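Local coordinates for penicillin-binding protein activator LpoA (Escherichia coli, PDB 6DR3), which activates the peptidoglycan synthase PBP1a from the outer membrane, stimulating its transpeptidase activity, and is represented here by its all-helical amino-terminal domain, at residues Y109-A112 with K113-A116; V77-K80 with L81-D85; Q103-Q106 with A107-W110. All coordinates share one frame; numbering follows the deposited sequence.

Contact 1: residues Y109-A112 with K113-A116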
ATOM      1  N   TYR A 109       6.136   2.186  -0.583  1.00 23.73           N
ATOM      2  CA  TYR A 109       6.641   2.241   0.784  1.00 22.02           C
ATOM      3  C   TYR A 109       5.578   1.781   1.773  1.00 22.16           C
ATOM      4  O   TYR A 109       5.836   0.934   2.637  1.00 20.82           O
ATOM      5  CB  TYR A 109       7.107   3.662   1.111  1.00 21.98           C
ATOM      6  CG  TYR A 109       7.306   3.916   2.589  1.00 25.41           C
ATOM      7  CD1 TYR A 109       8.523   3.650   3.202  1.00 26.79           C
ATOM      8  CD2 TYR A 109       6.275   4.425   3.370  1.00 28.92           C
ATOM      9  CE1 TYR A 109       8.707   3.881   4.553  1.00 30.92           C
ATOM     10  CE2 TYR A 109       6.449   4.658   4.719  1.00 31.25           C
ATOM     11  CZ  TYR A 109       7.666   4.381   5.307  1.00 34.66           C
ATOM     12  OH  TYR A 109       7.845   4.619   6.652  1.00 36.42           O
ATOM     13  N   TRP A 110       4.366   2.326   1.659  1.00 29.47           N
ATOM     14  CA  TRP A 110       3.299   1.934   2.572  1.00 27.94           C
ATOM     15  C   TRP A 110       2.839   0.505   2.321  1.00 26.09           C
ATOM     16  O   TRP A 110       2.465  -0.197   3.268  1.00 25.58           O
ATOM     17  CB  TRP A 110       2.125   2.903   2.454  1.00 28.98           C
ATOM     18  CG  TRP A 110       2.456   4.271   2.962  1.00 23.96           C
ATOM     19  CD1 TRP A 110       2.594   5.408   2.225  1.00 21.47           C
ATOM     20  CD2 TRP A 110       2.711   4.641   4.321  1.00 27.48           C
ATOM     21  NE1 TRP A 110       2.910   6.467   3.042  1.00 25.90           N
ATOM     22  CE2 TRP A 110       2.987   6.021   4.335  1.00 28.04           C
ATOM     23  CE3 TRP A 110       2.727   3.939   5.531  1.00 29.34           C
ATOM     24  CZ2 TRP A 110       3.276   6.714   5.509  1.00 30.56           C
ATOM     25  CZ3 TRP A 110       3.013   4.628   6.696  1.00 27.34           C
ATOM     26  CH2 TRP A 110       3.284   6.001   6.677  1.00 25.63           C
ATOM     27  N   GLN A 111       2.857   0.048   1.068  1.00 23.47           N
ATOM     28  CA  GLN A 111       2.538  -1.352   0.810  1.00 20.15           C
ATOM     29  C   GLN A 111       3.533  -2.270   1.506  1.00 20.24           C
ATOM     30  O   GLN A 111       3.158  -3.332   2.017  1.00 20.63           O
ATOM     31  CB  GLN A 111       2.516  -1.627  -0.693  1.00 25.05           C
ATOM     32  CG  GLN A 111       1.977  -3.007  -1.050  1.00 25.34           C
ATOM     33  CD  GLN A 111       0.510  -3.172  -0.692  1.00 26.47           C
ATOM     34  OE1 GLN A 111      -0.310  -2.300  -0.975  1.00 25.02           O
ATOM     35  NE2 GLN A 111       0.175  -4.291  -0.063  1.00 25.94           N
ATOM     36  N   ALA A 112       4.809  -1.878   1.539  1.00 21.00           N
ATOM     37  CA  ALA A 112       5.804  -2.665   2.261  1.00 23.94           C
ATOM     38  C   ALA A 112       5.488  -2.710   3.750  1.00 24.51           C
ATOM     39  O   ALA A 112       5.646  -3.753   4.395  1.00 24.15           O
ATOM     40  CB  ALA A 112       7.200  -2.092   2.025  1.00 21.91           C
ATOM     41  N   LYS A 113       5.035  -1.590   4.316  1.00 29.59           N
ATOM     42  CA  LYS A 113       4.643  -1.590   5.720  1.00 32.39           C
ATOM     43  C   LYS A 113       3.396  -2.437   5.938  1.00 28.97           C
ATOM     44  O   LYS A 113       3.299  -3.163   6.933  1.00 28.40           O
ATOM     45  CB  LYS A 113       4.413  -0.159   6.205  1.00 32.31           C
ATOM     46  CG  LYS A 113       5.625   0.746   6.046  1.00 37.65           C
ATOM     47  CD  LYS A 113       5.658   1.839   7.103  1.00 44.66           C
ATOM     48  CE  LYS A 113       6.133   1.306   8.446  1.00 50.92           C
ATOM     49  NZ  LYS A 113       6.277   2.387   9.458  1.00 52.07           N
ATOM     50  N   ILE A 114       2.434  -2.360   5.017  1.00 27.32           N
ATOM     51  CA  ILE A 114       1.250  -3.211   5.101  1.00 27.40           C
ATOM     52  C   ILE A 114       1.654  -4.679   5.037  1.00 25.41           C
ATOM     53  O   ILE A 114       1.225  -5.498   5.859  1.00 28.07           O
ATOM     54  CB  ILE A 114       0.250  -2.849   3.987  1.00 25.92           C
ATOM     55  CG1 ILE A 114      -0.297  -1.437   4.205  1.00 32.06           C
ATOM     56  CG2 ILE A 114      -0.904  -3.853   3.937  1.00 29.27           C
ATOM     57  CD1 ILE A 114      -0.987  -0.854   2.991  1.00 33.32           C
ATOM     58  N   ASP A 115       2.486  -5.034   4.054  1.00 24.81           N
ATOM     59  CA  ASP A 115       2.944  -6.414   3.933  1.00 27.82           C
ATOM     60  C   ASP A 115       3.694  -6.868   5.178  1.00 26.73           C
ATOM     61  O   ASP A 115       3.605  -8.040   5.563  1.00 30.33           O
ATOM     62  CB  ASP A 115       3.834  -6.567   2.697  1.00 35.13           C
ATOM     63  CG  ASP A 115       3.088  -6.298   1.400  1.00 40.73           C
ATOM     64  OD1 ASP A 115       1.843  -6.183   1.440  1.00 42.78           O
ATOM     65  OD2 ASP A 115       3.745  -6.197   0.340  1.00 38.27           O
ATOM     66  N   ALA A 116       4.434  -5.961   5.820  1.00 30.33           N
ATOM     67  CA  ALA A 116       5.212  -6.336   6.996  1.00 34.38           C
ATOM     68  C   ALA A 116       4.321  -6.743   8.163  1.00 33.50           C
ATOM     69  O   ALA A 116       4.752  -7.514   9.028  1.00 33.19           O
ATOM     70  CB  ALA A 116       6.125  -5.183   7.411  1.00 35.44           C
TER
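Lys113 lays its aliphatic stem along the rings of Tyr109 and Trp110, the residues one turn back on the same helix. Its CG stands 4.2 Å above one face of the Tyr109 ring, offset toward the rim. Farther out, its CD comes 3.6 Å from Tyr109 OH and also 3.9 Å from CZ3 of Trp110, which it approaches obliquely. A bend at chi3 turns the last part of the lysine chain, and the ammonium ends past the phenol. The two aromatic residues also meet each other: CE2 of Tyr109 sits 3.6 Å above the centre of the indole face, while CD1 of Trp110 lies at the edge of the phenol ring.

A second pair joins Gln111 to Asp115. NE2 of Gln111 donates to OD1 of Asp115 (2.9 Å, 152° at the hydrogen), reaching the carboxylate on its syn side but 30° out of its plane. Gln111 CG is anti to the backbone N (chi1 -171°), and a turn at chi2 swings the amide forward along the helix to meet the acid. OE1 of the same amide accepts from Gln132, so Gln111 bridges Asp115 and helix 123-132. Ile114 packs on Leu129 and Gln132 of that helix, whereas Ala112 faces Val77, Leu81 and Leu93. Backbone bonds such as Asp115 N to Gln111 O (2.7 Å) carry the helix through the contact. Side-chain pairs spaced three and four residues apart along a helix packed between neighbouring helices suit the TPR-like motifs of this LpoA domain.

Contact 2: residues V77-K80 with L81-D85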
ATOM      1  N   VAL A  77      13.840  -3.402   0.086  1.00 23.10           N
ATOM      2  CA  VAL A  77      12.782  -3.781   1.019  1.00 26.18           C
ATOM      3  C   VAL A  77      11.871  -4.828   0.389  1.00 20.79           C
ATOM      4  O   VAL A  77      11.550  -5.851   1.007  1.00 19.89           O
ATOM      5  CB  VAL A  77      11.985  -2.540   1.461  1.00 29.76           C
ATOM      6  CG1 VAL A  77      10.817  -2.940   2.360  1.00 29.77           C
ATOM      7  CG2 VAL A  77      12.894  -1.547   2.172  1.00 31.82           C
ATOM      8  N   GLU A  78      11.431  -4.579  -0.845  1.00 16.76           N
ATOM      9  CA  GLU A  78      10.518  -5.503  -1.508  1.00 23.01           C
ATOM     10  C   GLU A  78      11.154  -6.876  -1.672  1.00 23.38           C
ATOM     11  O   GLU A  78      10.474  -7.902  -1.551  1.00 22.41           O
ATOM     12  CB  GLU A  78      10.096  -4.930  -2.862  1.00 23.60           C
ATOM     13  CG  GLU A  78       9.385  -3.587  -2.753  1.00 29.73           C
ATOM     14  CD  GLU A  78       8.975  -3.018  -4.102  1.00 33.34           C
ATOM     15  OE1 GLU A  78       9.696  -3.252  -5.094  1.00 35.12           O
ATOM     16  OE2 GLU A  78       7.929  -2.336  -4.171  1.00 30.29           O
ATOM     17  N   ILE A  79      12.461  -6.920  -1.940  1.00 25.11           N
ATOM     18  CA  ILE A  79      13.151  -8.200  -2.075  1.00 24.98           C
ATOM     19  C   ILE A  79      13.152  -8.946  -0.745  1.00 26.84           C
ATOM     20  O   ILE A  79      12.841 -10.141  -0.684  1.00 22.88           O
ATOM     21  CB  ILE A  79      14.578  -7.982  -2.614  1.00 21.96           C
ATOM     22  CG1 ILE A  79      14.515  -7.578  -4.090  1.00 24.98           C
ATOM     23  CG2 ILE A  79      15.438  -9.242  -2.440  1.00 21.18           C
ATOM     24  CD1 ILE A  79      15.848  -7.152  -4.686  1.00 31.74           C
ATOM     25  N   LYS A  80      13.492  -8.253   0.344  1.00 27.13           N
ATOM     26  CA  LYS A  80      13.544  -8.917   1.644  1.00 32.59           C
ATOM     27  C   LYS A  80      12.169  -9.419   2.066  1.00 32.34           C
ATOM     28  O   LYS A  80      12.053 -10.480   2.691  1.00 29.21           O
ATOM     29  CB  LYS A  80      14.124  -7.974   2.696  1.00 34.25           C
ATOM     30  CG  LYS A  80      15.624  -7.780   2.552  1.00 44.52           C
ATOM     31  CD  LYS A  80      16.239  -7.126   3.772  1.00 55.07           C
ATOM     32  CE  LYS A  80      17.741  -6.957   3.597  1.00 61.74           C
ATOM     33  NZ  LYS A  80      18.431  -8.264   3.402  1.00 66.87           N
ATOM     34  N   LEU A  81      11.113  -8.672   1.740  1.00 29.02           N
ATOM     35  CA  LEU A  81       9.767  -9.163   2.012  1.00 27.86           C
ATOM     36  C   LEU A  81       9.464 -10.405   1.183  1.00 27.28           C
ATOM     37  O   LEU A  81       8.847 -11.356   1.676  1.00 38.34           O
ATOM     38  CB  LEU A  81       8.738  -8.065   1.739  1.00 27.53           C
ATOM     39  CG  LEU A  81       8.746  -6.901   2.735  1.00 27.94           C
ATOM     40  CD1 LEU A  81       7.898  -5.750   2.223  1.00 27.73           C
ATOM     41  CD2 LEU A  81       8.257  -7.353   4.105  1.00 30.87           C
ATOM     42  N   ALA A  82       9.897 -10.419  -0.080  1.00 30.66           N
ATOM     43  CA  ALA A  82       9.714 -11.604  -0.911  1.00 27.16           C
ATOM     44  C   ALA A  82      10.481 -12.796  -0.353  1.00 28.47           C
ATOM     45  O   ALA A  82      10.024 -13.938  -0.475  1.00 31.16           O
ATOM     46  CB  ALA A  82      10.154 -11.312  -2.345  1.00 27.24           C
ATOM     47  N   GLN A  83      11.636 -12.554   0.264  1.00 31.76           N
ATOM     48  CA  GLN A  83      12.424 -13.608   0.893  1.00 36.29           C
ATOM     49  C   GLN A  83      11.936 -13.955   2.296  1.00 41.01           C
ATOM     50  O   GLN A  83      12.626 -14.693   3.007  1.00 42.45           O
ATOM     51  CB  GLN A  83      13.897 -13.197   0.958  1.00 32.44           C
ATOM     52  CG  GLN A  83      14.546 -12.958  -0.394  1.00 33.96           C
ATOM     53  CD  GLN A  83      15.999 -12.532  -0.279  1.00 37.79           C
ATOM     54  OE1 GLN A  83      16.855 -13.009  -1.021  1.00 42.43           O
ATOM     55  NE2 GLN A  83      16.282 -11.626   0.652  1.00 37.60           N
ATOM     56  N   LYS A  84      10.781 -13.437   2.711  1.00 43.17           N
ATOM     57  CA  LYS A  84      10.242 -13.653   4.051  1.00 50.90           C
ATOM     58  C   LYS A  84      11.168 -13.126   5.142  1.00 47.02           C
ATOM     59  O   LYS A  84      11.035 -13.505   6.310  1.00 45.98           O
ATOM     60  CB  LYS A  84       9.937 -15.136   4.298  1.00 61.79           C
ATOM     61  CG  LYS A  84       8.615 -15.605   3.714  1.00 68.91           C
ATOM     62  CD  LYS A  84       8.647 -15.665   2.196  1.00 69.22           C
ATOM     63  CE  LYS A  84       7.364 -16.261   1.638  1.00 70.13           C
ATOM     64  NZ  LYS A  84       7.110 -17.636   2.150  1.00 70.68           N
ATOM     65  N   ASP A  85      12.113 -12.255   4.788  1.00 42.89           N
ATOM     66  CA  ASP A  85      12.990 -11.624   5.775  1.00 40.55           C
ATOM     67  C   ASP A  85      12.308 -10.364   6.308  1.00 37.82           C
ATOM     68  O   ASP A  85      12.731  -9.229   6.076  1.00 34.53           O
ATOM     69  CB  ASP A  85      14.349 -11.318   5.162  1.00 42.25           C
ATOM     70  CG  ASP A  85      15.339 -10.778   6.176  1.00 44.70           C
ATOM     71  OD1 ASP A  85      14.977 -10.679   7.367  1.00 46.64           O
ATOM     72  OD2 ASP A  85      16.481 -10.458   5.785  1.00 45.48           O
TER
HETATM   73  O   HOH W   1      17.558 -11.383   2.908  1.00 57.27           O
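The backbone is regular helix through Ala82, where the helix stops: Gln83 N still bonds to Ile79 O (2.9 Å), but Gln83 is the first residue to leave helical angles. On one side CG1 of Val77 lies beside CD1 of Leu81 (4.1 Å), both side chains pointing the same way, toward Ala112 of helix 103-117 and the residues of helix 86-93. On another, CG2 of Ile79 runs alongside the amide carbon CD of Gln83 (4.0 Å); both residues also touch Val54 of helix 50-58. Lys84, with positive phi (61°), is the C-prime residue of a Schellman motif, in which Asp85 N reaches back to Lys80 O (2.7 Å) and Lys84 N bonds to Leu81 O (3.0 Å). The reversal brings the side chains of Lys80 and Asp85 abreast. Their salt bridge is long, Lys80 NZ to Asp85 OD2 3.8 Å, and a water that donates to Asp85 OD2 (3.2 Å) and weakly accepts from Lys80 NZ spans the same gap. The carboxylate's other oxygen, OD1, accepts from Gly88 N, making Asp85 the N-cap of helix 86-93. Glu78 turns to a different partner, forming a salt bridge with Arg108 of helix 103-117.

Contact 3: residues Q103-Q106 with A107-W110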
ATOM      1  N   GLN A 103       5.218   9.790  -5.371  1.00 41.69           N
ATOM      2  CA  GLN A 103       3.946   9.178  -4.992  1.00 47.92           C
ATOM      3  C   GLN A 103       3.968   7.670  -5.213  1.00 42.05           C
ATOM      4  O   GLN A 103       3.672   6.895  -4.297  1.00 37.08           O
ATOM      5  CB  GLN A 103       2.794   9.814  -5.771  1.00 57.72           C
ATOM      6  CG  GLN A 103       1.437   9.204  -5.428  1.00 62.96           C
ATOM      7  CD  GLN A 103       0.271   9.986  -5.999  1.00 72.02           C
ATOM      8  OE1 GLN A 103      -0.493  10.611  -5.262  1.00 73.47           O
ATOM      9  NE2 GLN A 103       0.121   9.946  -7.317  1.00 76.97           N
ATOM     10  N   ASN A 104       4.297   7.233  -6.434  1.00 53.34           N
ATOM     11  CA  ASN A 104       4.384   5.801  -6.704  1.00 47.31           C
ATOM     12  C   ASN A 104       5.284   5.104  -5.694  1.00 34.05           C
ATOM     13  O   ASN A 104       4.963   4.011  -5.215  1.00 24.81           O
ATOM     14  CB  ASN A 104       4.898   5.559  -8.124  1.00 55.43           C
ATOM     15  CG  ASN A 104       5.361   4.125  -8.341  1.00 59.23           C
ATOM     16  OD1 ASN A 104       6.562   3.842  -8.358  1.00 52.72           O
ATOM     17  ND2 ASN A 104       4.406   3.213  -8.496  1.00 57.18           N
ATOM     18  N   GLN A 105       6.419   5.724  -5.359  1.00 40.06           N
ATOM     19  CA  GLN A 105       7.321   5.140  -4.371  1.00 35.29           C
ATOM     20  C   GLN A 105       6.699   5.158  -2.980  1.00 32.06           C
ATOM     21  O   GLN A 105       6.830   4.187  -2.224  1.00 31.86           O
ATOM     22  CB  GLN A 105       8.654   5.889  -4.372  1.00 33.97           C
ATOM     23  CG  GLN A 105       9.535   5.585  -5.571  1.00 29.27           C
ATOM     24  CD  GLN A 105      10.866   6.309  -5.516  1.00 33.06           C
ATOM     25  OE1 GLN A 105      10.951   7.442  -5.046  1.00 37.96           O
ATOM     26  NE2 GLN A 105      11.916   5.653  -5.992  1.00 35.19           N
ATOM     27  N   GLN A 106       6.016   6.248  -2.625  1.00 32.09           N
ATOM     28  CA  GLN A 106       5.333   6.301  -1.336  1.00 31.49           C
ATOM     29  C   GLN A 106       4.268   5.217  -1.236  1.00 21.36           C
ATOM     30  O   GLN A 106       4.127   4.568  -0.192  1.00 25.28           O
ATOM     31  CB  GLN A 106       4.710   7.681  -1.126  1.00 37.19           C
ATOM     32  CG  GLN A 106       5.727   8.793  -0.943  1.00 48.67           C
ATOM     33  CD  GLN A 106       5.082  10.155  -0.794  1.00 55.40           C
ATOM     34  OE1 GLN A 106       3.897  10.265  -0.481  1.00 55.58           O
ATOM     35  NE2 GLN A 106       5.863  11.205  -1.019  1.00 62.79           N
ATOM     36  N   ALA A 107       3.505   5.006  -2.311  1.00 23.07           N
ATOM     37  CA  ALA A 107       2.501   3.947  -2.299  1.00 25.79           C
ATOM     38  C   ALA A 107       3.148   2.588  -2.065  1.00 23.02           C
ATOM     39  O   ALA A 107       2.607   1.751  -1.332  1.00 21.98           O
ATOM     40  CB  ALA A 107       1.716   3.950  -3.610  1.00 26.84           C
ATOM     41  N   ARG A 108       4.311   2.350  -2.681  1.00 22.87           N
ATOM     42  CA  ARG A 108       5.022   1.094  -2.466  1.00 20.63           C
ATOM     43  C   ARG A 108       5.664   1.045  -1.087  1.00 20.44           C
ATOM     44  O   ARG A 108       5.747  -0.030  -0.480  1.00 25.75           O
ATOM     45  CB  ARG A 108       6.081   0.901  -3.550  1.00 21.44           C
ATOM     46  CG  ARG A 108       5.512   0.586  -4.923  1.00 22.61           C
ATOM     47  CD  ARG A 108       6.540   0.847  -6.008  1.00 22.03           C
ATOM     48  NE  ARG A 108       7.773   0.093  -5.792  1.00 22.89           N
ATOM     49  CZ  ARG A 108       8.946   0.397  -6.344  1.00 26.29           C
ATOM     50  NH1 ARG A 108       9.058   1.450  -7.144  1.00 26.03           N
ATOM     51  NH2 ARG A 108      10.013  -0.350  -6.090  1.00 24.24           N
ATOM     52  N   TYR A 109       6.136   2.186  -0.583  1.00 23.73           N
ATOM     53  CA  TYR A 109       6.641   2.241   0.784  1.00 22.02           C
ATOM     54  C   TYR A 109       5.578   1.781   1.773  1.00 22.16           C
ATOM     55  O   TYR A 109       5.836   0.934   2.637  1.00 20.82           O
ATOM     56  CB  TYR A 109       7.107   3.662   1.111  1.00 21.98           C
ATOM     57  CG  TYR A 109       7.306   3.916   2.589  1.00 25.41           C
ATOM     58  CD1 TYR A 109       8.523   3.650   3.202  1.00 26.79           C
ATOM     59  CD2 TYR A 109       6.275   4.425   3.370  1.00 28.92           C
ATOM     60  CE1 TYR A 109       8.707   3.881   4.553  1.00 30.92           C
ATOM     61  CE2 TYR A 109       6.449   4.658   4.719  1.00 31.25           C
ATOM     62  CZ  TYR A 109       7.666   4.381   5.307  1.00 34.66           C
ATOM     63  OH  TYR A 109       7.845   4.619   6.652  1.00 36.42           O
ATOM     64  N   TRP A 110       4.366   2.326   1.659  1.00 29.47           N
ATOM     65  CA  TRP A 110       3.299   1.934   2.572  1.00 27.94           C
ATOM     66  C   TRP A 110       2.839   0.505   2.321  1.00 26.09           C
ATOM     67  O   TRP A 110       2.465  -0.197   3.268  1.00 25.58           O
ATOM     68  CB  TRP A 110       2.125   2.903   2.454  1.00 28.98           C
ATOM     69  CG  TRP A 110       2.456   4.271   2.962  1.00 23.96           C
ATOM     70  CD1 TRP A 110       2.594   5.408   2.225  1.00 21.47           C
ATOM     71  CD2 TRP A 110       2.711   4.641   4.321  1.00 27.48           C
ATOM     72  NE1 TRP A 110       2.910   6.467   3.042  1.00 25.90           N
ATOM     73  CE2 TRP A 110       2.987   6.021   4.335  1.00 28.04           C
ATOM     74  CE3 TRP A 110       2.727   3.939   5.531  1.00 29.34           C
ATOM     75  CZ2 TRP A 110       3.276   6.714   5.509  1.00 30.56           C
ATOM     76  CZ3 TRP A 110       3.013   4.628   6.696  1.00 27.34           C
ATOM     77  CH2 TRP A 110       3.284   6.001   6.677  1.00 25.63           C
TER
HETATM   78  O   HOH W   2       3.399   8.879   2.458  1.00 31.41           O
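Ala107 N closes the first turn by bonding to Gln103 O (2.7 Å), and its CB packs against the carbonyl oxygens of Gln103 and Asn104. The next residue, Arg108, sends its chain past the Asn104 amide: CD lies 3.8 Å from Asn104 OD1, which sits at the edge of the guanidinium, near its plane and 3.7 Å from NH1. The amide and guanidinium planes are turned 47° apart, and the two groups pass each other without a hydrogen bond. A bend at chi3 (57°) directs the arginine head to its strongest partner, Glu71 of helix 66-82, met through NH2, besides the Glu78 bridge. Glu71 also accepts from Gln105 NE2, so one acid gathers two side chains of helix 103-117.

Tyr109 places its CB 3.4 Å from Gln106 O, which lies near the plane of its ring at the edge, and the phenol leads on to Pro98. Trp110 follows with CD1 3.0 Å from the same Gln106 O, which also accepts the Trp110 backbone N-H. Out at the indole edge, a water in the ring plane accepts from Trp110 NE1 at an unusually short 2.5 Å, a distance to be read with caution, and donates to Gln106 OE1 (3.3 Å). The other end of the Gln106 amide is tied back to Leu101 O, and the indole packs on Ala128, Ala131 and Gln132 of helix 123-132. The arrangement is that of the opening turns of a helix in a TPR-like helical array, with a largely polar side, Gln105 and Arg108, to helix 66-82 and the Trp110 indole to helix 123-132.

How the contacts relate
From the N terminus, contact 2 comes first, at the end of helix 66-82, where the chain turns into helix 86-93. Contact 3 follows at the start of helix 103-117, and contact 1 continues the same helix, overlapping contact 3 at Tyr109 and Trp110. All three are local, so none closes a long loop and none nests inside or crosses another. Among the ties between helices 66-82 and 103-117, Glu78 OE2 and Arg108 NE (2.9 Å) join contacts 2 and 3, and Ala112 CB against Val77 CG1 (3.7 Å) joins contacts 1 and 2. Helix 103-117 also meets helix 123-132, linking consecutive parts of the helical array.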